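Local atomic coordinates of ALDH21) (Physcomitrella patens subsp. patens, PDB entry 5MZ5), a protein that works as an NADP(+)-dependent succinic semialdehyde dehydrogenase of the aldehyde dehydrogenase family, oxidising its aldehyde substrate to the corresponding acid. Residues K168-I179 and D499-R510; I118-S126 and R216-L224. All blocks are in the same frame, centred on the assembly; numbering follows the deposited sequence.

Contact 1. Residues K168-I179 and D499-R510; sequences KGLQGIVKKFPI and DDMLETKVLVMR
One face of the Phe-177 ring is covered by the aliphatic end of Lys-505, with Glu-503 O at the ring's edge, near its plane. In Lys-505 a turn about the CG-CD bond (chi3 -56°) lays CE and NZ over the ring: CE makes a CH-pi contact, and NZ stands 3.9 Å from the centroid of the Phe-177 ring as a cation-pi partner. The same ammonium donates a hydrogen bond to Met-461 O of the second subunit, so it has two partners, the ring and a carbonyl. At the far end of the ladder Leu-170 CD2 sits over the centre of one face of the Arg-510 guanidinium, 3.7 Å from CZ, and a water at its edge, in plane, links Arg-510 NH1 to Lys-168 O.

The strands pair antiparallel in unbroken register. Gln-171, Ile-173, Lys-175 and Phe-177 each exchange two backbone bonds with Met-509, Leu-507, Lys-505 and Glu-503; beyond Phe-177, Ile-179 N adds a bond to Met-501 O at 2.9 Å. On the face of Phe-177 and Lys-505, Ile-173 CD1 touches Met-509 SD at 3.6 Å. On the other, Val-174 CG1 meets Thr-504 CG2 at 3.6 Å, and Lys-176 runs across Leu-502 to a weak salt bridge, NZ to Asp-499 OD1 at 3.3 Å; a water ties the same NZ to Asp-499 O.

This antiparallel pair, brought together from distant parts of the chain, belongs to the oligomerisation sheet of aldehyde dehydrogenases. Strand 156-160 pairs with the other edge of 170-178, while 506-509 continues in parallel into a strand of the second subunit; Arg-510 NH2 also forms a salt bridge with Asp-470 of that subunit. Near its base, Met-501 and Leu-502 pack on helix 193-205, and Ile-179 on strand 281-285.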
loop_
_atom_site.group_PDB
_atom_site.type_symbol
_atom_site.label_atom_id
_atom_site.label_comp_id
_atom_site.label_asym_id
_atom_site.label_seq_id
_atom_site.Cartn_x
_atom_site.Cartn_y
_atom_site.Cartn_z
ATOM N N LYS A 168 0.831 -4.670 -24.741
ATOM C CA LYS A 168 1.067 -3.266 -25.088
ATOM C C LYS A 168 -0.248 -2.445 -25.090
ATOM O O LYS A 168 -1.259 -2.914 -25.622
ATOM C CB LYS A 168 1.743 -3.192 -26.477
ATOM C CG LYS A 168 2.072 -1.770 -26.949
ATOM C CD LYS A 168 2.538 -1.729 -28.396
ATOM C CE LYS A 168 2.797 -0.303 -28.841
ATOM N NZ LYS A 168 3.987 -0.183 -29.730
ATOM N N GLY A 169 -0.191 -1.239 -24.511
ATOM C CA GLY A 169 -1.293 -0.291 -24.464
ATOM C C GLY A 169 -2.378 -0.613 -23.458
ATOM O O GLY A 169 -3.456 -0.022 -23.520
ATOM N N LEU A 170 -2.105 -1.517 -22.504
ATOM C CA LEU A 170 -3.079 -1.870 -21.477
ATOM C C LEU A 170 -2.719 -1.310 -20.109
ATOM O O LEU A 170 -1.557 -1.297 -19.708
ATOM C CB LEU A 170 -3.330 -3.397 -21.401
ATOM C CG LEU A 170 -3.725 -4.107 -22.718
ATOM C CD1 LEU A 170 -3.702 -5.641 -22.568
ATOM C CD2 LEU A 170 -5.103 -3.666 -23.204
ATOM N N GLN A 171 -3.752 -0.831 -19.398
ATOM C CA GLN A 171 -3.681 -0.326 -18.027
ATOM C C GLN A 171 -4.992 -0.741 -17.365
ATOM O O GLN A 171 -5.965 -1.068 -18.049
ATOM C CB GLN A 171 -3.472 1.213 -17.991
ATOM C CG GLN A 171 -4.702 2.014 -18.412
ATOM C CD GLN A 171 -4.428 3.481 -18.545
ATOM O OE1 GLN A 171 -4.201 4.181 -17.549
ATOM N NE2 GLN A 171 -4.537 3.990 -19.771
ATOM N N GLY A 172 -5.006 -0.732 -16.058
ATOM C CA GLY A 172 -6.189 -1.121 -15.310
ATOM C C GLY A 172 -6.457 -0.267 -14.105
ATOM O O GLY A 172 -5.534 0.298 -13.507
ATOM N N ILE A 173 -7.733 -0.135 -13.772
ATOM C CA ILE A 173 -8.198 0.527 -12.555
ATOM C C ILE A 173 -8.882 -0.578 -11.757
ATOM O O ILE A 173 -9.840 -1.179 -12.237
ATOM C CB ILE A 173 -9.132 1.747 -12.798
ATOM C CG1 ILE A 173 -8.379 2.881 -13.538
ATOM C CG2 ILE A 173 -9.738 2.238 -11.446
ATOM C CD1 ILE A 173 -9.280 3.873 -14.241
ATOM N N VAL A 174 -8.349 -0.867 -10.568
ATOM C CA VAL A 174 -8.882 -1.885 -9.666
ATOM C C VAL A 174 -9.632 -1.161 -8.558
ATOM O O VAL A 174 -9.047 -0.342 -7.862
ATOM C CB VAL A 174 -7.778 -2.818 -9.106
ATOM C CG1 VAL A 174 -8.387 -3.922 -8.250
ATOM C CG2 VAL A 174 -6.941 -3.415 -10.231
ATOM N N LYS A 175 -10.925 -1.444 -8.417
ATOM C CA LYS A 175 -11.784 -0.803 -7.429
ATOM C C LYS A 175 -12.558 -1.884 -6.676
ATOM O O LYS A 175 -12.757 -2.978 -7.192
ATOM C CB LYS A 175 -12.733 0.174 -8.164
ATOM C CG LYS A 175 -13.359 1.258 -7.330
ATOM C CD LYS A 175 -13.798 2.401 -8.223
ATOM C CE LYS A 175 -15.264 2.716 -8.089
ATOM N NZ LYS A 175 -15.610 3.957 -8.833
ATOM N N LYS A 176 -12.944 -1.589 -5.434
ATOM C CA LYS A 176 -13.686 -2.508 -4.570
ATOM C C LYS A 176 -15.131 -2.073 -4.447
ATOM O O LYS A 176 -15.416 -0.880 -4.336
ATOM C CB LYS A 176 -13.010 -2.649 -3.198
ATOM C CG LYS A 176 -11.702 -3.416 -3.248
ATOM C CD LYS A 176 -10.993 -3.352 -1.919
ATOM C CE LYS A 176 -9.587 -3.896 -1.983
ATOM N NZ LYS A 176 -9.549 -5.340 -1.631
ATOM N N PHE A 177 -16.049 -3.040 -4.509
ATOM C CA PHE A 177 -17.485 -2.784 -4.470
ATOM C C PHE A 177 -18.166 -3.541 -3.341
ATOM O O PHE A 177 -17.723 -4.642 -3.025
ATOM C CB PHE A 177 -18.107 -3.204 -5.823
ATOM C CG PHE A 177 -17.728 -2.313 -6.981
ATOM C CD1 PHE A 177 -16.497 -2.460 -7.621
ATOM C CD2 PHE A 177 -18.601 -1.331 -7.438
ATOM C CE1 PHE A 177 -16.132 -1.607 -8.672
ATOM C CE2 PHE A 177 -18.245 -0.493 -8.501
ATOM C CZ PHE A 177 -17.023 -0.654 -9.127
ATOM N N PRO A 178 -19.272 -3.020 -2.748
ATOM C CA PRO A 178 -19.985 -3.813 -1.726
ATOM C C PRO A 178 -20.374 -5.206 -2.241
ATOM O O PRO A 178 -20.851 -5.319 -3.372
ATOM C CB PRO A 178 -21.235 -2.968 -1.415
ATOM C CG PRO A 178 -20.884 -1.580 -1.843
ATOM C CD PRO A 178 -19.953 -1.729 -3.006
ATOM N N ILE A 179 -20.126 -6.257 -1.448
ATOM C CA ILE A 179 -20.460 -7.656 -1.813
ATOM C C ILE A 179 -21.988 -7.848 -1.936
ATOM O O ILE A 179 -22.435 -8.685 -2.724
ATOM C CB ILE A 179 -19.808 -8.691 -0.838
ATOM C CG1 ILE A 179 -19.801 -10.136 -1.437
ATOM C CG2 ILE A 179 -20.438 -8.656 0.597
ATOM C CD1 ILE A 179 -18.930 -11.144 -0.634
ATOM N N ASP A 499 -12.645 -5.854 4.075
ATOM C CA ASP A 499 -12.127 -6.595 2.913
ATOM C C ASP A 499 -13.053 -7.738 2.463
ATOM O O ASP A 499 -13.283 -7.906 1.265
ATOM C CB ASP A 499 -10.726 -7.154 3.204
ATOM C CG ASP A 499 -9.603 -6.226 2.835
ATOM O OD1 ASP A 499 -9.537 -5.813 1.642
ATOM O OD2 ASP A 499 -8.746 -5.956 3.713
ATOM N N ASP A 500 -13.607 -8.502 3.428
ATOM C CA ASP A 500 -14.510 -9.618 3.161
ATOM C C ASP A 500 -15.901 -9.185 2.674
ATOM O O ASP A 500 -16.607 -9.981 2.060
ATOM C CB ASP A 500 -14.601 -10.542 4.387
ATOM C CG ASP A 500 -13.267 -11.217 4.709
ATOM O OD1 ASP A 500 -12.614 -11.720 3.775
ATOM O OD2 ASP A 500 -12.843 -11.165 5.863
ATOM N N MET A 501 -16.278 -7.922 2.927
ATOM C CA MET A 501 -17.546 -7.328 2.484
ATOM C C MET A 501 -17.381 -6.548 1.169
ATOM O O MET A 501 -18.290 -5.837 0.727
ATOM C CB MET A 501 -18.114 -6.436 3.585
ATOM C CG MET A 501 -18.619 -7.231 4.742
ATOM S SD MET A 501 -18.979 -6.240 6.185
ATOM C CE MET A 501 -19.129 -7.531 7.425
ATOM N N LEU A 502 -16.208 -6.691 0.546
ATOM C CA LEU A 502 -15.868 -6.005 -0.698
ATOM C C LEU A 502 -15.495 -6.978 -1.795
ATOM O O LEU A 502 -14.849 -7.986 -1.535
ATOM C CB LEU A 502 -14.729 -4.983 -0.476
ATOM C CG LEU A 502 -15.105 -3.688 0.260
ATOM C CD1 LEU A 502 -13.867 -2.976 0.792
ATOM C CD2 LEU A 502 -15.907 -2.740 -0.614
ATOM N N GLU A 503 -15.923 -6.684 -3.022
ATOM C CA GLU A 503 -15.573 -7.479 -4.197
ATOM C C GLU A 503 -14.661 -6.660 -5.087
ATOM O O GLU A 503 -14.890 -5.469 -5.283
ATOM C CB GLU A 503 -16.812 -7.961 -4.971
ATOM C CG GLU A 503 -17.411 -9.239 -4.392
ATOM C CD GLU A 503 -16.650 -10.536 -4.639
ATOM O OE1 GLU A 503 -17.164 -11.595 -4.222
ATOM O OE2 GLU A 503 -15.541 -10.501 -5.219
ATOM N N THR A 504 -13.627 -7.297 -5.606
ATOM C CA THR A 504 -12.676 -6.665 -6.515
ATOM C C THR A 504 -13.248 -6.636 -7.941
ATOM O O THR A 504 -13.765 -7.647 -8.413
ATOM C CB THR A 504 -11.329 -7.411 -6.456
ATOM O OG1 THR A 504 -10.811 -7.274 -5.136
ATOM C CG2 THR A 504 -10.303 -6.857 -7.457
ATOM N N LYS A 505 -13.133 -5.483 -8.615
ATOM C CA LYS A 505 -13.517 -5.328 -10.023
ATOM C C LYS A 505 -12.416 -4.555 -10.715
ATOM O O LYS A 505 -11.973 -3.524 -10.215
ATOM C CB LYS A 505 -14.869 -4.621 -10.198
ATOM C CG LYS A 505 -15.474 -4.754 -11.608
ATOM C CD LYS A 505 -16.735 -3.893 -11.810
ATOM C CE LYS A 505 -17.845 -4.161 -10.789
ATOM N NZ LYS A 505 -19.085 -3.373 -11.061
ATOM N N VAL A 506 -11.965 -5.055 -11.867
ATOM C CA VAL A 506 -10.930 -4.354 -12.655
ATOM C C VAL A 506 -11.523 -3.799 -13.962
ATOM O O VAL A 506 -12.309 -4.467 -14.619
ATOM C CB VAL A 506 -9.650 -5.219 -12.882
ATOM C CG1 VAL A 506 -9.965 -6.540 -13.627
ATOM C CG2 VAL A 506 -8.531 -4.422 -13.593
ATOM N N LEU A 507 -11.136 -2.580 -14.321
ATOM C CA LEU A 507 -11.462 -1.954 -15.595
ATOM C C LEU A 507 -10.167 -2.060 -16.408
ATOM O O LEU A 507 -9.177 -1.402 -16.079
ATOM C CB LEU A 507 -11.897 -0.467 -15.425
ATOM C CG LEU A 507 -12.306 0.260 -16.704
ATOM C CD1 LEU A 507 -13.580 -0.373 -17.339
ATOM C CD2 LEU A 507 -12.484 1.776 -16.449
ATOM N N VAL A 508 -10.146 -2.967 -17.388
ATOM C CA VAL A 508 -8.991 -3.189 -18.256
ATOM C C VAL A 508 -9.193 -2.256 -19.439
ATOM O O VAL A 508 -10.181 -2.357 -20.144
ATOM C CB VAL A 508 -8.797 -4.682 -18.674
ATOM C CG1 VAL A 508 -7.611 -4.842 -19.630
ATOM C CG2 VAL A 508 -8.645 -5.591 -17.449
ATOM N N MET A 509 -8.276 -1.315 -19.608
ATOM C CA MET A 509 -8.370 -0.247 -20.593
ATOM C C MET A 509 -7.339 -0.376 -21.697
ATOM O O MET A 509 -6.135 -0.290 -21.450
ATOM C CB MET A 509 -8.233 1.116 -19.880
ATOM C CG MET A 509 -9.093 1.249 -18.619
ATOM S SD MET A 509 -8.528 2.607 -17.553
ATOM C CE MET A 509 -9.247 3.924 -18.345
ATOM N N ARG A 510 -7.825 -0.549 -22.922
ATOM C CA ARG A 510 -7.029 -0.689 -24.135
ATOM C C ARG A 510 -6.883 0.647 -24.873
ATOM O O ARG A 510 -7.862 1.187 -25.393
ATOM C CB ARG A 510 -7.613 -1.805 -25.015
ATOM C CG ARG A 510 -7.432 -1.665 -26.536
ATOM C CD ARG A 510 -6.418 -2.587 -27.148
ATOM N NE ARG A 510 -6.569 -3.994 -26.760
ATOM C CZ ARG A 510 -5.543 -4.835 -26.684
ATOM N NH1 ARG A 510 -4.327 -4.435 -27.017
ATOM N NH2 ARG A 510 -5.726 -6.080 -26.278
HETATM O O HOH W 1 -1.795 -5.362 -26.623
HETATM O O HOH W 2 -4.958 2.125 -21.839
HETATM O O HOH W 3 -11.663 -7.445 -0.892
#

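Contact 2. Residues I118-S126 and R216-L224; sequences IAQTLTMES and RTPLSALIL
Arg-216 O lies 3.8 Å from Glu-125 O, and Lys-61 NZ bonds both, tying the two backbones together. Thr-217 follows against the end of helix 115-126, its CG2 3.3 Å from Glu-125 O and its CB beside the Glu-125 carboxylate. Pro-218 brings its ring nitrogen near Glu-125 OE1 with no hydrogen to give, and the next two residues do the binding. Leu-219 N donates to the syn lone pair of OE1 of Glu-125 at 2.9 Å, while the Leu-219 side chain turns CD1 to Met-124 CE (3.6 Å), at about a right angle. Ser-220 grips OE2 of Glu-125 twice, through its N on the syn side, 27° out of the carboxylate plane, and through OG at 2.7 Å, nearly along the C-O axis. Three donors thus fix the buried carboxylate, which an extended chain beyond CG carries across.

A turn later, Ile-223 meets Thr-121 tip to tip, CD1 to CG2 at 3.8 Å, and its CG2 packs on Ile-118 CG1. The negative group would probably interact favourably with the helix dipole: a carboxylate from one helix bound by backbone amides near the N-terminal end of another, 219-229, in the cofactor-binding part of the Rossmann-type fold.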
loop_
_atom_site.group_PDB
_atom_site.type_symbol
_atom_site.label_atom_id
_atom_site.label_comp_id
_atom_site.label_asym_id
_atom_site.label_seq_id
_atom_site.Cartn_x
_atom_site.Cartn_y
_atom_site.Cartn_z
ATOM N N ILE A 118 -26.007 1.806 28.444
ATOM C CA ILE A 118 -25.576 0.668 27.620
ATOM C C ILE A 118 -24.740 -0.305 28.466
ATOM O O ILE A 118 -25.000 -1.511 28.427
ATOM C CB ILE A 118 -24.885 1.125 26.311
ATOM C CG1 ILE A 118 -25.885 1.874 25.401
ATOM C CG2 ILE A 118 -24.290 -0.069 25.555
ATOM C CD1 ILE A 118 -25.225 2.757 24.347
ATOM N N ALA A 119 -23.793 0.226 29.276
ATOM C CA ALA A 119 -22.959 -0.573 30.184
ATOM C C ALA A 119 -23.818 -1.359 31.200
ATOM O O ALA A 119 -23.584 -2.557 31.394
ATOM C CB ALA A 119 -21.947 0.307 30.905
ATOM N N GLN A 120 -24.825 -0.696 31.800
ATOM C CA GLN A 120 -25.739 -1.317 32.767
ATOM C C GLN A 120 -26.554 -2.453 32.132
ATOM O O GLN A 120 -26.678 -3.509 32.735
ATOM C CB GLN A 120 -26.666 -0.272 33.429
ATOM C CG GLN A 120 -25.955 0.660 34.435
ATOM C CD GLN A 120 -25.466 -0.035 35.685
ATOM O OE1 GLN A 120 -26.080 -0.984 36.186
ATOM N NE2 GLN A 120 -24.355 0.438 36.234
ATOM N N THR A 121 -27.057 -2.239 30.897
ATOM C CA THR A 121 -27.811 -3.217 30.107
ATOM C C THR A 121 -26.928 -4.414 29.777
ATOM O O THR A 121 -27.402 -5.543 29.838
ATOM C CB THR A 121 -28.372 -2.554 28.835
ATOM O OG1 THR A 121 -29.215 -1.467 29.214
ATOM C CG2 THR A 121 -29.160 -3.521 27.967
ATOM N N LEU A 122 -25.652 -4.156 29.414
ATOM C CA LEU A 122 -24.646 -5.163 29.104
ATOM C C LEU A 122 -24.389 -6.068 30.282
ATOM O O LEU A 122 -24.438 -7.279 30.127
ATOM C CB LEU A 122 -23.336 -4.497 28.696
ATOM C CG LEU A 122 -22.964 -4.489 27.247
ATOM C CD1 LEU A 122 -21.631 -3.786 27.068
ATOM C CD2 LEU A 122 -22.858 -5.926 26.689
ATOM N N THR A 123 -24.108 -5.492 31.462
ATOM C CA THR A 123 -23.878 -6.243 32.701
ATOM C C THR A 123 -25.101 -7.103 33.053
ATOM O O THR A 123 -24.961 -8.280 33.384
ATOM C CB THR A 123 -23.490 -5.270 33.821
ATOM O OG1 THR A 123 -22.158 -4.870 33.558
ATOM C CG2 THR A 123 -23.563 -5.906 35.229
ATOM N N MET A 124 -26.294 -6.509 32.957
ATOM C CA MET A 124 -27.556 -7.179 33.231
ATOM C C MET A 124 -27.755 -8.433 32.344
ATOM O O MET A 124 -27.966 -9.531 32.876
ATOM C CB MET A 124 -28.717 -6.164 33.102
ATOM C CG MET A 124 -30.085 -6.697 33.503
ATOM S SD MET A 124 -30.851 -7.635 32.148
ATOM C CE MET A 124 -31.429 -6.270 31.123
ATOM N N GLU A 125 -27.695 -8.273 31.009
ATOM C CA GLU A 125 -27.964 -9.399 30.115
ATOM C C GLU A 125 -26.797 -10.383 29.938
ATOM O O GLU A 125 -27.044 -11.506 29.513
ATOM C CB GLU A 125 -28.461 -8.910 28.753
ATOM C CG GLU A 125 -27.376 -8.287 27.883
ATOM C CD GLU A 125 -27.803 -7.943 26.474
ATOM O OE1 GLU A 125 -28.910 -8.359 26.072
ATOM O OE2 GLU A 125 -27.019 -7.281 25.761
ATOM N N SER A 126 -25.543 -9.954 30.187
ATOM C CA SER A 126 -24.404 -10.848 29.980
ATOM C C SER A 126 -23.814 -11.401 31.273
ATOM O O SER A 126 -23.133 -12.429 31.240
ATOM C CB SER A 126 -23.326 -10.167 29.136
ATOM O OG SER A 126 -22.577 -9.238 29.901
ATOM N N ARG A 216 -29.944 -15.035 24.173
ATOM C CA ARG A 216 -29.658 -14.788 25.594
ATOM C C ARG A 216 -29.253 -13.335 25.858
ATOM O O ARG A 216 -29.478 -12.839 26.959
ATOM C CB ARG A 216 -28.564 -15.736 26.105
ATOM C CG ARG A 216 -29.121 -16.991 26.760
ATOM C CD ARG A 216 -28.037 -17.872 27.368
ATOM N NE ARG A 216 -27.235 -18.543 26.343
ATOM C CZ ARG A 216 -26.523 -19.650 26.540
ATOM N NH1 ARG A 216 -26.520 -20.245 27.725
ATOM N NH2 ARG A 216 -25.822 -20.179 25.546
ATOM N N THR A 217 -28.600 -12.668 24.866
ATOM C CA THR A 217 -28.100 -11.301 25.005
ATOM C C THR A 217 -28.480 -10.405 23.784
ATOM O O THR A 217 -27.577 -9.866 23.141
ATOM C CB THR A 217 -26.567 -11.333 25.187
ATOM O OG1 THR A 217 -25.988 -11.889 24.002
ATOM C CG2 THR A 217 -26.106 -12.089 26.431
ATOM N N PRO A 218 -29.778 -10.169 23.468
ATOM C CA PRO A 218 -30.090 -9.372 22.266
ATOM C C PRO A 218 -30.204 -7.867 22.448
ATOM O O PRO A 218 -30.297 -7.159 21.456
ATOM C CB PRO A 218 -31.451 -9.942 21.836
ATOM C CG PRO A 218 -32.108 -10.304 23.128
ATOM C CD PRO A 218 -31.015 -10.699 24.092
ATOM N N LEU A 219 -30.283 -7.388 23.690
ATOM C CA LEU A 219 -30.579 -5.987 23.978
ATOM C C LEU A 219 -29.542 -5.008 23.497
ATOM O O LEU A 219 -29.919 -3.906 23.110
ATOM C CB LEU A 219 -30.873 -5.768 25.467
ATOM C CG LEU A 219 -31.815 -6.763 26.134
ATOM C CD1 LEU A 219 -31.879 -6.487 27.606
ATOM C CD2 LEU A 219 -33.223 -6.757 25.482
ATOM N N SER A 220 -28.254 -5.396 23.517
ATOM C CA SER A 220 -27.129 -4.570 23.059
ATOM C C SER A 220 -27.255 -4.329 21.568
ATOM O O SER A 220 -27.066 -3.194 21.101
ATOM C CB SER A 220 -25.793 -5.233 23.384
ATOM O OG SER A 220 -25.578 -5.209 24.781
ATOM N N ALA A 221 -27.618 -5.396 20.826
ATOM C CA ALA A 221 -27.857 -5.303 19.393
ATOM C C ALA A 221 -29.099 -4.449 19.101
ATOM O O ALA A 221 -29.110 -3.699 18.130
ATOM C CB ALA A 221 -28.030 -6.682 18.805
ATOM N N LEU A 222 -30.124 -4.543 19.958
ATOM C CA LEU A 222 -31.367 -3.803 19.785
ATOM C C LEU A 222 -31.191 -2.316 20.065
ATOM O O LEU A 222 -31.882 -1.515 19.447
ATOM C CB LEU A 222 -32.527 -4.424 20.597
ATOM C CG LEU A 222 -32.988 -5.830 20.119
ATOM C CD1 LEU A 222 -33.978 -6.444 21.116
ATOM C CD2 LEU A 222 -33.573 -5.792 18.689
ATOM N N ILE A 223 -30.241 -1.956 20.959
ATOM C CA ILE A 223 -29.860 -0.578 21.258
ATOM C C ILE A 223 -29.175 -0.004 20.012
ATOM O O ILE A 223 -29.513 1.112 19.620
ATOM C CB ILE A 223 -29.014 -0.440 22.569
ATOM C CG1 ILE A 223 -29.883 -0.738 23.826
ATOM C CG2 ILE A 223 -28.372 0.951 22.688
ATOM C CD1 ILE A 223 -29.051 -0.976 25.191
ATOM N N LEU A 224 -28.299 -0.794 19.333
ATOM C CA LEU A 224 -27.671 -0.333 18.078
ATOM C C LEU A 224 -28.754 -0.057 17.019
ATOM O O LEU A 224 -28.680 0.964 16.345
ATOM C CB LEU A 224 -26.566 -1.262 17.528
ATOM C CG LEU A 224 -25.204 -1.219 18.247
ATOM C CD1 LEU A 224 -24.279 -2.341 17.746
ATOM C CD2 LEU A 224 -24.501 0.157 18.101
#

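How the contacts relate
The centres of contacts 1 and 2 lie 40 Å apart and their nearest atoms about 13 Å, so neither touches the other, although their segments alternate along the chain. Contact 1 lies toward the outside of the subunit and reaches other chains of the tetramer; contact 2 is buried within one subunit. Contact 1 has one end near the predicted active-site glutamate, Glu-285, also an NADP(+)-binding residue: the side chain of Asp-500 is about 7 Å from it. Contact 2 borders the NADP(+) site, the side chain of Arg-216 being about 3 Å from that of Trp-188, which binds the cofactor. NADP(+) itself is absent from this apo model.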